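PDB 4U08: Lic11098 from Leptospira interrogans serogroup Icterohaemorrhagiae serovar copenhageni, which is of unknown function but, as a leucine-rich repeat protein of a pathogen and a presumed virulence factor, probably offers its curved surface for binding partner molecules. Local coordinates for residues L188-L193 against L211-L216; T217-E222 against T241-I246; Q276-D281 against G293-L298; T300-N305 against L321-L326. One frame throughout, in Å; residues are numbered along the deposited sequence.

Overall arrangement
The four contacts follow one another along the chain of a leucine-rich repeat solenoid, each joining parts that stacking or coiling of the repeats brings together. Interactions 1 and 2 adjoin in sequence, their centres 16 Å apart: interaction 1 stacks the turns that follow strands 185-187 and 208-210, and interaction 2 stacks two loops further round the coil. Interactions 3 and 4 begin little more than one repeat beyond interaction 2, about 18 to 25 Å between centres from the first two. They are 9 Å from each other and touch, because strands 277-279 and 300-302 are neighbours. Strand pairing, asparagine bonding and leucine packing thus recur along the arc and hold the elongated protein together.

Interaction 1 of 4, residues L188-L193 against L211-L216; sequences LDHNQL and LRNNQL. With ZN (zinc ion), chain G.
With chi1 near -82°, the CG of Asn-214 lies anti to its carbonyl carbon, and the amide faces residues 188-193. ND2 gives an almost straight 2.9 Å bond to Leu-188 O, while OD1 accepts from Leu-193 N at 3.1 Å and weakly from Asn-191 N. Its second N-H goes to Leu-211 O, so one short amide ties two repeats, which suits asparagine to this buried place. Asn-191 ND2 reaches the same Leu-188 O from the opposite face of the carbonyl plane; its own strongest partner is Leu-165 O.

Arg-212 bends at chi3 (-82°), which brings NH2 within 2.8 Å of Asp-189 OD2 in a salt bridge, guanidinium and carboxylate planes 77° apart. Asp-189 OD1 also takes the backbone N of Arg-212. The amide of Asn-213 stacks on the His-190 ring, OD1 lying over its centre. The ring's ND1 binds zinc at 1.9 Å together with His-167 and a water. On the buried side, Leu-211 CD2 packs on Leu-188 CB and Leu-193 CD1.

Arg-212 and a second zinc nearby probably favour the anionic Asp-189 carboxylate. Asparagine amides thus satisfy buried main-chain polar atoms from repeat to repeat, with charged and metal-binding groups alongside.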
loop_
_atom_site.group_PDB
_atom_site.type_symbol
_atom_site.label_atom_id
_atom_site.label_comp_id
_atom_site.label_asym_id
_atom_site.label_seq_id
_atom_site.Cartn_x
_atom_site.Cartn_y
_atom_site.Cartn_z
ATOM N N LEU A 188 4.428 3.910 3.392
ATOM C CA LEU A 188 4.670 5.282 3.840
ATOM C C LEU A 188 3.430 6.191 3.748
ATOM O O LEU A 188 3.574 7.410 3.790
ATOM C CB LEU A 188 5.828 5.881 3.019
ATOM C CG LEU A 188 7.209 5.258 3.272
ATOM C CD1 LEU A 188 8.148 5.606 2.177
ATOM C CD2 LEU A 188 7.745 5.685 4.661
ATOM N N ASP A 189 2.222 5.617 3.613
ATOM C CA ASP A 189 0.994 6.415 3.517
ATOM C C ASP A 189 0.812 7.387 4.675
ATOM O O ASP A 189 1.036 7.034 5.828
ATOM C CB ASP A 189 -0.278 5.528 3.531
ATOM C CG ASP A 189 -0.463 4.588 2.353
ATOM O OD1 ASP A 189 0.122 4.845 1.292
ATOM O OD2 ASP A 189 -1.202 3.597 2.504
ATOM N N HIS A 190 0.291 8.556 4.364
ATOM C CA HIS A 190 -0.132 9.559 5.336
ATOM C C HIS A 190 0.974 10.027 6.315
ATOM O O HIS A 190 0.767 10.130 7.524
ATOM C CB HIS A 190 -1.394 9.067 6.085
ATOM C CG HIS A 190 -2.402 10.151 6.332
ATOM N ND1 HIS A 190 -3.745 9.858 6.540
ATOM C CD2 HIS A 190 -2.234 11.496 6.386
ATOM C CE1 HIS A 190 -4.344 11.022 6.718
ATOM N NE2 HIS A 190 -3.479 12.041 6.624
ATOM N N ASN A 191 2.143 10.327 5.769
ATOM C CA ASN A 191 3.212 10.963 6.534
ATOM C C ASN A 191 3.177 12.399 5.981
ATOM O O ASN A 191 2.117 12.834 5.532
ATOM C CB ASN A 191 4.555 10.251 6.293
ATOM C CG ASN A 191 4.719 9.048 7.147
ATOM O OD1 ASN A 191 4.968 9.164 8.326
ATOM N ND2 ASN A 191 4.575 7.859 6.586
ATOM N N GLN A 192 4.300 13.118 5.942
ATOM C CA GLN A 192 4.305 14.449 5.340
ATOM C C GLN A 192 5.523 14.578 4.465
ATOM O O GLN A 192 6.179 15.622 4.414
ATOM C CB GLN A 192 4.146 15.588 6.393
ATOM C CG GLN A 192 4.973 15.448 7.658
ATOM C CD GLN A 192 4.535 16.424 8.728
ATOM O OE1 GLN A 192 4.251 17.600 8.466
ATOM N NE2 GLN A 192 4.491 15.966 9.966
ATOM N N LEU A 193 5.849 13.474 3.766
ATOM C CA LEU A 193 7.019 13.413 2.906
ATOM C C LEU A 193 6.941 14.446 1.815
ATOM O O LEU A 193 5.980 14.470 1.064
ATOM C CB LEU A 193 7.187 12.003 2.310
ATOM C CG LEU A 193 7.524 10.867 3.292
ATOM C CD1 LEU A 193 7.333 9.501 2.618
ATOM C CD2 LEU A 193 8.966 10.975 3.791
ATOM N N LEU A 211 2.658 5.401 -1.034
ATOM C CA LEU A 211 3.039 6.788 -0.746
ATOM C C LEU A 211 1.847 7.729 -0.747
ATOM O O LEU A 211 2.008 8.937 -0.945
ATOM C CB LEU A 211 4.069 7.268 -1.769
ATOM C CG LEU A 211 5.511 6.816 -1.530
ATOM C CD1 LEU A 211 6.330 7.039 -2.753
ATOM C CD2 LEU A 211 6.125 7.580 -0.376
ATOM N N ARG A 212 0.650 7.179 -0.523
ATOM C CA ARG A 212 -0.586 7.952 -0.561
ATOM C C ARG A 212 -0.628 8.992 0.527
ATOM O O ARG A 212 -0.182 8.736 1.641
ATOM C CB ARG A 212 -1.803 7.028 -0.413
ATOM C CG ARG A 212 -1.954 6.045 -1.581
ATOM C CD ARG A 212 -2.987 4.993 -1.246
ATOM N NE ARG A 212 -2.423 3.915 -0.431
ATOM C CZ ARG A 212 -3.112 2.860 -0.011
ATOM N NH1 ARG A 212 -4.391 2.725 -0.331
ATOM N NH2 ARG A 212 -2.525 1.928 0.725
ATOM N N ASN A 213 -1.228 10.137 0.231
ATOM C CA ASN A 213 -1.458 11.178 1.219
ATOM C C ASN A 213 -0.158 11.722 1.842
ATOM O O ASN A 213 -0.021 11.789 3.055
ATOM C CB ASN A 213 -2.474 10.708 2.300
ATOM C CG ASN A 213 -3.586 11.682 2.589
ATOM O OD1 ASN A 213 -4.671 11.285 3.008
ATOM N ND2 ASN A 213 -3.326 12.973 2.442
ATOM N N ASN A 214 0.782 12.099 1.002
ATOM C CA ASN A 214 2.016 12.747 1.450
ATOM C C ASN A 214 2.045 14.136 0.806
ATOM O O ASN A 214 0.988 14.611 0.373
ATOM C CB ASN A 214 3.251 11.882 1.133
ATOM C CG ASN A 214 3.451 10.818 2.167
ATOM O OD1 ASN A 214 3.913 11.094 3.267
ATOM N ND2 ASN A 214 3.087 9.581 1.862
ATOM N N GLN A 215 3.207 14.787 0.738
ATOM C CA GLN A 215 3.318 16.129 0.157
ATOM C C GLN A 215 4.356 16.180 -0.946
ATOM O O GLN A 215 5.026 17.198 -1.110
ATOM C CB GLN A 215 3.622 17.161 1.273
ATOM C CG GLN A 215 2.429 17.392 2.215
ATOM C CD GLN A 215 2.816 17.975 3.556
ATOM O OE1 GLN A 215 3.749 18.784 3.689
ATOM N NE2 GLN A 215 2.057 17.620 4.586
ATOM N N LEU A 216 4.485 15.080 -1.736
ATOM C CA LEU A 216 5.460 15.008 -2.823
ATOM C C LEU A 216 5.122 15.913 -3.986
ATOM O O LEU A 216 3.996 15.878 -4.467
ATOM C CB LEU A 216 5.612 13.553 -3.331
ATOM C CG LEU A 216 6.102 12.525 -2.306
ATOM C CD1 LEU A 216 5.925 11.094 -2.864
ATOM C CD2 LEU A 216 7.576 12.775 -1.959
HETATM ZN ZN ZN G . -4.417 8.079 6.566
HETATM O O HOH W 1 6.419 18.373 3.878
HETATM O O HOH W 2 -4.201 7.476 4.450
#

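Interaction 2 of 4, residues T217-E222 against T241-I246; sequences TTLPKE and TLPKEI
Leu-219 meets Pro-243 where CB of the leucine rests 3.8 Å from CD of the proline ring. Its CG stands anti to the carbonyl carbon (chi1 -66°), which sends CD1 inward to Ile-246 CD1 at 4.1 Å and Leu-242 CD2 at 4.2 Å. The two leucines lie side by side, whereas the isoleucine crosses at a slant. An apolar side chain fits here, since Leu-219 is buried and also packs on Leu-234.

Both segments hold the sequence Thr-Leu-Pro-Lys-Glu, so equivalent loops of successive leucine-rich repeats stack on the side of the solenoid away from the strands, where each enters a short 3-10 segment. Leu-219 meets its counterpart Leu-242 and the residue beyond; Lys-221 meets Glu-245, one place past its own counterpart. Proline, with no N-H to satisfy, presents CG to Pro-220 O and Leu-219 O.

Glu-245 CB sits 3.1 Å from Lys-221 O, and its chain, bent at chi2 (79°), lays the carboxylate beside Lys-221 CB. Lysine and glutamate suit this rim: their aliphatic parts pack, while the Lys-221 amine turns to a salt bridge with Glu-222 OE2. At the Thr-241 end, a water accepts from Leu-219 N at 2.9 Å and donates to Thr-241 O at 2.7 Å.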
loop_
_atom_site.group_PDB
_atom_site.type_symbol
_atom_site.label_atom_id
_atom_site.label_comp_id
_atom_site.label_asym_id
_atom_site.label_seq_id
_atom_site.Cartn_x
_atom_site.Cartn_y
_atom_site.Cartn_z
ATOM N N THR A 217 6.111 16.648 -4.503
ATOM C CA THR A 217 5.915 17.547 -5.647
ATOM C C THR A 217 6.517 16.957 -6.903
ATOM O O THR A 217 6.007 17.193 -7.997
ATOM C CB THR A 217 6.394 18.980 -5.352
ATOM O OG1 THR A 217 7.783 18.952 -5.028
ATOM C CG2 THR A 217 5.612 19.634 -4.217
ATOM N N THR A 218 7.619 16.195 -6.751
ATOM C CA THR A 218 8.291 15.481 -7.843
ATOM C C THR A 218 8.718 14.091 -7.340
ATOM O O THR A 218 8.684 13.819 -6.141
ATOM C CB THR A 218 9.546 16.229 -8.388
ATOM O OG1 THR A 218 10.547 16.331 -7.378
ATOM C CG2 THR A 218 9.240 17.593 -8.994
ATOM N N LEU A 219 9.087 13.226 -8.263
ATOM C CA LEU A 219 9.641 11.913 -7.961
ATOM C C LEU A 219 11.094 11.969 -8.442
ATOM O O LEU A 219 11.352 12.574 -9.491
ATOM C CB LEU A 219 8.902 10.783 -8.710
ATOM C CG LEU A 219 7.451 10.525 -8.346
ATOM C CD1 LEU A 219 6.890 9.439 -9.221
ATOM C CD2 LEU A 219 7.293 10.142 -6.864
ATOM N N PRO A 220 12.065 11.332 -7.733
ATOM C CA PRO A 220 13.443 11.364 -8.234
ATOM C C PRO A 220 13.566 10.549 -9.506
ATOM O O PRO A 220 12.773 9.627 -9.714
ATOM C CB PRO A 220 14.261 10.757 -7.087
ATOM C CG PRO A 220 13.312 9.925 -6.338
ATOM C CD PRO A 220 11.954 10.557 -6.482
ATOM N N LYS A 221 14.528 10.895 -10.372
ATOM C CA LYS A 221 14.788 10.183 -11.613
ATOM C C LYS A 221 15.101 8.710 -11.350
ATOM O O LYS A 221 14.739 7.851 -12.147
ATOM C CB LYS A 221 15.876 10.873 -12.460
ATOM C CG LYS A 221 17.214 11.202 -11.801
ATOM C CD LYS A 221 18.101 12.031 -12.756
ATOM C CE LYS A 221 19.416 12.422 -12.126
ATOM N NZ LYS A 221 20.349 11.266 -12.007
ATOM N N GLU A 222 15.720 8.428 -10.183
ATOM C CA GLU A 222 16.115 7.097 -9.708
ATOM C C GLU A 222 14.916 6.166 -9.446
ATOM O O GLU A 222 15.120 4.961 -9.337
ATOM C CB GLU A 222 16.993 7.194 -8.453
ATOM C CG GLU A 222 18.348 7.863 -8.691
ATOM C CD GLU A 222 18.364 9.378 -8.815
ATOM O OE1 GLU A 222 17.326 10.014 -8.526
ATOM O OE2 GLU A 222 19.418 9.936 -9.191
ATOM N N THR A 241 4.570 16.849 -12.237
ATOM C CA THR A 241 5.181 16.160 -13.374
ATOM C C THR A 241 5.672 14.748 -12.937
ATOM O O THR A 241 5.865 14.517 -11.749
ATOM C CB THR A 241 6.331 17.034 -13.950
ATOM O OG1 THR A 241 6.798 16.469 -15.172
ATOM C CG2 THR A 241 7.494 17.237 -12.966
ATOM N N LEU A 242 5.854 13.838 -13.897
ATOM C CA LEU A 242 6.454 12.508 -13.665
ATOM C C LEU A 242 7.800 12.503 -14.398
ATOM O O LEU A 242 7.857 12.990 -15.527
ATOM C CB LEU A 242 5.579 11.364 -14.214
ATOM C CG LEU A 242 4.178 11.165 -13.614
ATOM C CD1 LEU A 242 3.479 10.019 -14.302
ATOM C CD2 LEU A 242 4.236 10.915 -12.090
ATOM N N PRO A 243 8.883 11.938 -13.808
ATOM C CA PRO A 243 10.161 11.866 -14.540
ATOM C C PRO A 243 10.006 10.969 -15.756
ATOM O O PRO A 243 9.208 10.032 -15.718
ATOM C CB PRO A 243 11.103 11.193 -13.529
ATOM C CG PRO A 243 10.182 10.380 -12.645
ATOM C CD PRO A 243 8.981 11.277 -12.489
ATOM N N LYS A 244 10.760 11.234 -16.824
ATOM C CA LYS A 244 10.743 10.370 -17.994
ATOM C C LYS A 244 11.212 8.937 -17.652
ATOM O O LYS A 244 10.829 7.986 -18.331
ATOM C CB LYS A 244 11.585 10.988 -19.124
ATOM C CG LYS A 244 13.076 11.034 -18.885
ATOM C CD LYS A 244 13.835 11.525 -20.107
ATOM C CE LYS A 244 15.315 11.537 -19.813
ATOM N NZ LYS A 244 16.094 12.151 -20.921
ATOM N N GLU A 245 12.016 8.790 -16.576
ATOM C CA GLU A 245 12.553 7.510 -16.083
ATOM C C GLU A 245 11.474 6.554 -15.556
ATOM O O GLU A 245 11.766 5.380 -15.359
ATOM C CB GLU A 245 13.596 7.756 -14.978
ATOM C CG GLU A 245 14.917 8.335 -15.483
ATOM C CD GLU A 245 14.907 9.820 -15.777
ATOM O OE1 GLU A 245 13.942 10.498 -15.363
ATOM O OE2 GLU A 245 15.854 10.304 -16.436
ATOM N N ILE A 246 10.252 7.056 -15.310
ATOM C CA ILE A 246 9.099 6.251 -14.894
ATOM C C ILE A 246 8.835 5.099 -15.914
ATOM O O ILE A 246 8.361 4.042 -15.512
ATOM C CB ILE A 246 7.833 7.131 -14.649
ATOM C CG1 ILE A 246 6.798 6.386 -13.785
ATOM C CG2 ILE A 246 7.194 7.601 -15.969
ATOM C CD1 ILE A 246 6.587 6.911 -12.432
HETATM O O HOH W 3 8.427 14.290 -10.926
#

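Interaction 3 of 4, residues Q276-D281 against G293-L298; sequences QELDLD and GQLQRL. With ZN (zinc ion), chain E.
Leu-298 CD1 makes the main apolar contacts, against Gln-276 and Leu-278. Leu-298 CG is anti to the backbone N (chi1 -158°), a setting that carries CD1 over the main chain just before the strand: it lies 3.6 Å from Gln-276 C and 3.9 Å from Leu-278 CB. Further in, Leu-278 CD2 approaches Leu-295 CD1 at 4.3 Å. Leucine suits these three buried places, which need a compact branched group; Gln-276 lies at the partly exposed rim, where a long polar chain fits.

Of polar contacts across the segments there is a CA-H...O approach, Gln-276 CA to Arg-297 O at 3.6 Å. Within the segments, Leu-298 N bonds Leu-295 O at 3.0 Å, closing a type I beta turn, and Asp-279 OD1 takes the N of Asp-281 in an Asx turn, a task for a short carboxylate.

Metal binding lies at the far end, where Asp-281 holds zinc unevenly, OD1 at 2.3 Å and OD2 at 2.7 Å.

In the solenoid, residues 293-298 return the chain from the far side toward strand 300-302, which lies alongside strand 277-279. Leu-278 also touches Leu-301 of that next strand, while Glu-277, on the other face, forms a salt bridge with Lys-254.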
loop_
_atom_site.group_PDB
_atom_site.type_symbol
_atom_site.label_atom_id
_atom_site.label_comp_id
_atom_site.label_asym_id
_atom_site.label_seq_id
_atom_site.Cartn_x
_atom_site.Cartn_y
_atom_site.Cartn_z
ATOM N N GLN A 276 -1.569 -2.426 -16.138
ATOM C CA GLN A 276 -2.956 -2.869 -16.269
ATOM C C GLN A 276 -3.923 -1.813 -15.778
ATOM O O GLN A 276 -5.070 -1.759 -16.223
ATOM C CB GLN A 276 -3.186 -4.159 -15.460
ATOM C CG GLN A 276 -2.144 -5.227 -15.708
ATOM C CD GLN A 276 -2.543 -6.536 -15.078
ATOM O OE1 GLN A 276 -2.733 -6.673 -13.864
ATOM N NE2 GLN A 276 -2.706 -7.520 -15.922
ATOM N N GLU A 277 -3.496 -1.019 -14.794
ATOM C CA GLU A 277 -4.342 0.027 -14.245
ATOM C C GLU A 277 -3.576 1.340 -14.151
ATOM O O GLU A 277 -2.466 1.382 -13.596
ATOM C CB GLU A 277 -4.917 -0.393 -12.885
ATOM C CG GLU A 277 -5.894 0.630 -12.314
ATOM C CD GLU A 277 -6.605 0.235 -11.035
ATOM O OE1 GLU A 277 -6.732 -0.980 -10.763
ATOM O OE2 GLU A 277 -7.082 1.146 -10.327
ATOM N N LEU A 278 -4.184 2.412 -14.697
ATOM C CA LEU A 278 -3.664 3.766 -14.690
ATOM C C LEU A 278 -4.780 4.697 -14.220
ATOM O O LEU A 278 -5.800 4.874 -14.906
ATOM C CB LEU A 278 -3.091 4.148 -16.074
ATOM C CG LEU A 278 -2.497 5.560 -16.206
ATOM C CD1 LEU A 278 -1.400 5.816 -15.167
ATOM C CD2 LEU A 278 -2.034 5.838 -17.636
ATOM N N ASP A 279 -4.630 5.208 -12.985
ATOM C CA ASP A 279 -5.621 6.059 -12.371
ATOM C C ASP A 279 -5.112 7.488 -12.297
ATOM O O ASP A 279 -4.241 7.805 -11.489
ATOM C CB ASP A 279 -6.035 5.520 -10.983
ATOM C CG ASP A 279 -7.188 6.255 -10.298
ATOM O OD1 ASP A 279 -7.570 7.351 -10.769
ATOM O OD2 ASP A 279 -7.688 5.747 -9.268
ATOM N N LEU A 280 -5.647 8.343 -13.161
ATOM C CA LEU A 280 -5.245 9.745 -13.218
ATOM C C LEU A 280 -6.397 10.648 -12.858
ATOM O O LEU A 280 -6.376 11.809 -13.202
ATOM C CB LEU A 280 -4.708 10.071 -14.611
ATOM C CG LEU A 280 -3.362 9.483 -14.963
ATOM C CD1 LEU A 280 -3.242 9.260 -16.432
ATOM C CD2 LEU A 280 -2.235 10.371 -14.460
ATOM N N ASP A 281 -7.382 10.127 -12.127
ATOM C CA ASP A 281 -8.564 10.885 -11.699
ATOM C C ASP A 281 -8.134 12.103 -10.860
ATOM O O ASP A 281 -7.172 12.014 -10.105
ATOM C CB ASP A 281 -9.452 9.985 -10.851
ATOM C CG ASP A 281 -10.783 10.610 -10.498
ATOM O OD1 ASP A 281 -11.761 10.356 -11.218
ATOM O OD2 ASP A 281 -10.837 11.379 -9.518
ATOM N N GLY A 293 -1.065 4.691 -26.430
ATOM C CA GLY A 293 -1.462 3.533 -27.241
ATOM C C GLY A 293 -0.568 2.315 -27.127
ATOM O O GLY A 293 -0.964 1.207 -27.502
ATOM N N GLN A 294 0.662 2.512 -26.633
ATOM C CA GLN A 294 1.617 1.411 -26.476
ATOM C C GLN A 294 1.368 0.584 -25.204
ATOM O O GLN A 294 2.093 -0.388 -24.966
ATOM C CB GLN A 294 3.050 1.956 -26.461
ATOM C CG GLN A 294 3.446 2.652 -27.779
ATOM C CD GLN A 294 4.839 3.205 -27.728
ATOM O OE1 GLN A 294 5.203 3.968 -26.820
ATOM N NE2 GLN A 294 5.641 2.824 -28.713
ATOM N N LEU A 295 0.379 0.972 -24.385
ATOM C CA LEU A 295 0.042 0.275 -23.130
ATOM C C LEU A 295 -0.865 -0.920 -23.439
ATOM O O LEU A 295 -2.047 -0.928 -23.114
ATOM C CB LEU A 295 -0.555 1.252 -22.109
ATOM C CG LEU A 295 0.383 2.400 -21.678
ATOM C CD1 LEU A 295 -0.348 3.396 -20.786
ATOM C CD2 LEU A 295 1.616 1.863 -20.952
ATOM N N GLN A 296 -0.282 -1.939 -24.098
ATOM C CA GLN A 296 -1.002 -3.120 -24.596
ATOM C C GLN A 296 -1.665 -3.996 -23.524
ATOM O O GLN A 296 -2.619 -4.701 -23.836
ATOM C CB GLN A 296 -0.093 -3.951 -25.517
ATOM C CG GLN A 296 0.211 -3.227 -26.836
ATOM C CD GLN A 296 -1.059 -2.865 -27.589
ATOM O OE1 GLN A 296 -1.795 -3.731 -28.076
ATOM N NE2 GLN A 296 -1.382 -1.581 -27.636
ATOM N N ARG A 297 -1.247 -3.891 -22.252
ATOM C CA ARG A 297 -1.873 -4.677 -21.183
ATOM C C ARG A 297 -2.868 -3.850 -20.390
ATOM O O ARG A 297 -3.500 -4.353 -19.451
ATOM C CB ARG A 297 -0.769 -5.244 -20.261
ATOM C CG ARG A 297 0.096 -6.294 -20.966
ATOM C CD ARG A 297 -0.329 -7.706 -20.622
ATOM N NE ARG A 297 0.642 -8.690 -21.109
ATOM C CZ ARG A 297 0.601 -9.264 -22.310
ATOM N NH1 ARG A 297 -0.366 -8.959 -23.170
ATOM N NH2 ARG A 297 1.527 -10.147 -22.661
ATOM N N LEU A 298 -3.029 -2.572 -20.750
ATOM C CA LEU A 298 -3.935 -1.729 -19.974
ATOM C C LEU A 298 -5.387 -2.214 -19.984
ATOM O O LEU A 298 -5.948 -2.424 -21.057
ATOM C CB LEU A 298 -3.840 -0.243 -20.410
ATOM C CG LEU A 298 -4.297 0.789 -19.386
ATOM C CD1 LEU A 298 -3.329 0.852 -18.179
ATOM C CD2 LEU A 298 -4.414 2.194 -20.043
HETATM ZN ZN ZN E . -13.448 11.317 -9.994
#

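Interaction 4 of 4, residues T300-N305 against L321-L326; sequences TLYLGN and LESLDL
Leu-301, bridged to Leu-324, bonds through its backbone to the two residues flanking that partner: its N donates to Ser-323 O at 3.0 Å, and its O accepts from Asp-325 N at 2.9 Å. A third bond, Leu-303 N to Asp-325 O, is shorter, at 2.7 Å. The other edge of strand 300-302 is satisfied by the preceding repeat, where Thr-300 bonds to Gln-276 and Leu-278, and Tyr-302 to Leu-278 and Leu-280. Gly-304 N is met by a water at 2.9 Å, which donates weakly to Asp-325 OD2; Asp-325 OD1 accepts from Glu-327 N. Aspartate suits this place, its two oxygens serving the turn and the water. Beyond the strands, Leu-303 O and Leu-326 O both receive the amide of Asn-329.

On the face with Thr-300 and Ser-323, Asp-325 CB meets the edge of the Tyr-302 ring in its plane, 3.7 Å from CD1, with ring and carboxylate planes almost perpendicular (89°).

The opposite face is apolar. With CG anti to the backbone N (chi1 close to 180° in both), Leu-301 and Leu-324 point the same way and lie side by side, CD2 of the former 3.8 Å from CD1 of the latter; Leu-303 CD1 and Leu-326 CD2 repeat this spacing.

Short parallel strands with alternating inward leucines and outward polar residues, followed by an asparagine-bonded turn, are the hallmark of the leucine-rich repeat fold.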
loop_
_atom_site.group_PDB
_atom_site.type_symbol
_atom_site.label_atom_id
_atom_site.label_comp_id
_atom_site.label_asym_id
_atom_site.label_seq_id
_atom_site.Cartn_x
_atom_site.Cartn_y
_atom_site.Cartn_z
ATOM N N THR A 300 -7.716 -0.863 -17.273
ATOM C CA THR A 300 -8.482 0.199 -16.630
ATOM C C THR A 300 -7.768 1.541 -16.761
ATOM O O THR A 300 -6.606 1.664 -16.374
ATOM C CB THR A 300 -8.697 -0.230 -15.167
ATOM O OG1 THR A 300 -9.409 -1.478 -15.141
ATOM C CG2 THR A 300 -9.481 0.736 -14.406
ATOM N N LEU A 301 -8.485 2.554 -17.264
ATOM C CA LEU A 301 -7.959 3.913 -17.435
ATOM C C LEU A 301 -8.954 4.928 -16.874
ATOM O O LEU A 301 -10.085 5.035 -17.358
ATOM C CB LEU A 301 -7.648 4.150 -18.923
ATOM C CG LEU A 301 -7.055 5.513 -19.345
ATOM C CD1 LEU A 301 -5.786 5.890 -18.469
ATOM C CD2 LEU A 301 -6.728 5.503 -20.826
ATOM N N TYR A 302 -8.556 5.609 -15.787
ATOM C CA TYR A 302 -9.403 6.574 -15.094
ATOM C C TYR A 302 -8.858 7.958 -15.340
ATOM O O TYR A 302 -7.723 8.253 -14.962
ATOM C CB TYR A 302 -9.475 6.297 -13.579
ATOM C CG TYR A 302 -10.052 4.965 -13.172
ATOM C CD1 TYR A 302 -11.348 4.603 -13.535
ATOM C CD2 TYR A 302 -9.345 4.106 -12.326
ATOM C CE1 TYR A 302 -11.908 3.402 -13.104
ATOM C CE2 TYR A 302 -9.900 2.904 -11.879
ATOM C CZ TYR A 302 -11.187 2.568 -12.250
ATOM O OH TYR A 302 -11.699 1.365 -11.818
ATOM N N LEU A 303 -9.654 8.794 -16.020
ATOM C CA LEU A 303 -9.267 10.166 -16.363
ATOM C C LEU A 303 -10.311 11.188 -15.933
ATOM O O LEU A 303 -10.355 12.297 -16.483
ATOM C CB LEU A 303 -8.989 10.267 -17.878
ATOM C CG LEU A 303 -7.769 9.500 -18.401
ATOM C CD1 LEU A 303 -7.890 9.192 -19.879
ATOM C CD2 LEU A 303 -6.487 10.268 -18.135
ATOM N N GLY A 304 -11.114 10.842 -14.944
ATOM C CA GLY A 304 -12.156 11.732 -14.471
ATOM C C GLY A 304 -11.653 13.069 -13.977
ATOM O O GLY A 304 -10.611 13.144 -13.322
ATOM N N ASN A 305 -12.391 14.145 -14.299
ATOM C CA ASN A 305 -12.108 15.491 -13.775
ATOM C C ASN A 305 -10.736 16.047 -14.184
ATOM O O ASN A 305 -10.219 16.971 -13.560
ATOM C CB ASN A 305 -12.293 15.527 -12.257
ATOM C CG ASN A 305 -12.924 16.765 -11.744
ATOM O OD1 ASN A 305 -14.123 16.982 -11.925
ATOM N ND2 ASN A 305 -12.150 17.554 -11.000
ATOM N N LEU A 321 -8.241 -2.864 -23.029
ATOM C CA LEU A 321 -8.975 -1.940 -22.200
ATOM C C LEU A 321 -10.398 -2.370 -21.999
ATOM O O LEU A 321 -11.110 -2.594 -22.976
ATOM C CB LEU A 321 -8.920 -0.515 -22.803
ATOM C CG LEU A 321 -9.209 0.630 -21.838
ATOM C CD1 LEU A 321 -8.059 0.803 -20.812
ATOM C CD2 LEU A 321 -9.405 1.944 -22.617
ATOM N N GLU A 322 -10.809 -2.465 -20.742
ATOM C CA GLU A 322 -12.152 -2.861 -20.344
ATOM C C GLU A 322 -12.932 -1.723 -19.764
ATOM O O GLU A 322 -14.162 -1.717 -19.844
ATOM C CB GLU A 322 -12.076 -4.003 -19.316
ATOM C CG GLU A 322 -11.475 -5.262 -19.909
ATOM C CD GLU A 322 -11.249 -6.410 -18.936
ATOM O OE1 GLU A 322 -11.404 -6.218 -17.707
ATOM O OE2 GLU A 322 -10.923 -7.517 -19.421
ATOM N N SER A 323 -12.235 -0.774 -19.129
ATOM C CA SER A 323 -12.920 0.330 -18.473
ATOM C C SER A 323 -12.251 1.657 -18.774
ATOM O O SER A 323 -11.040 1.802 -18.570
ATOM C CB SER A 323 -12.980 0.077 -16.968
ATOM O OG SER A 323 -13.714 1.111 -16.338
ATOM N N LEU A 324 -13.038 2.634 -19.265
ATOM C CA LEU A 324 -12.506 3.970 -19.593
ATOM C C LEU A 324 -13.375 5.042 -18.965
ATOM O O LEU A 324 -14.585 5.111 -19.228
ATOM C CB LEU A 324 -12.375 4.133 -21.119
ATOM C CG LEU A 324 -11.861 5.480 -21.689
ATOM C CD1 LEU A 324 -10.468 5.882 -21.091
ATOM C CD2 LEU A 324 -11.821 5.421 -23.240
ATOM N N ASP A 325 -12.787 5.823 -18.042
ATOM C CA ASP A 325 -13.556 6.839 -17.346
ATOM C C ASP A 325 -13.099 8.235 -17.774
ATOM O O ASP A 325 -12.000 8.657 -17.430
ATOM C CB ASP A 325 -13.516 6.639 -15.815
ATOM C CG ASP A 325 -14.318 7.641 -15.002
ATOM O OD1 ASP A 325 -14.974 8.549 -15.618
ATOM O OD2 ASP A 325 -14.285 7.549 -13.760
ATOM N N LEU A 326 -13.984 8.959 -18.490
ATOM C CA LEU A 326 -13.664 10.305 -19.000
ATOM C C LEU A 326 -14.596 11.347 -18.471
ATOM O O LEU A 326 -14.754 12.440 -19.056
ATOM C CB LEU A 326 -13.653 10.290 -20.529
ATOM C CG LEU A 326 -12.491 9.519 -21.164
ATOM C CD1 LEU A 326 -12.867 9.038 -22.543
ATOM C CD2 LEU A 326 -11.211 10.368 -21.186
HETATM O O HOH W 4 -11.877 8.690 -13.218
#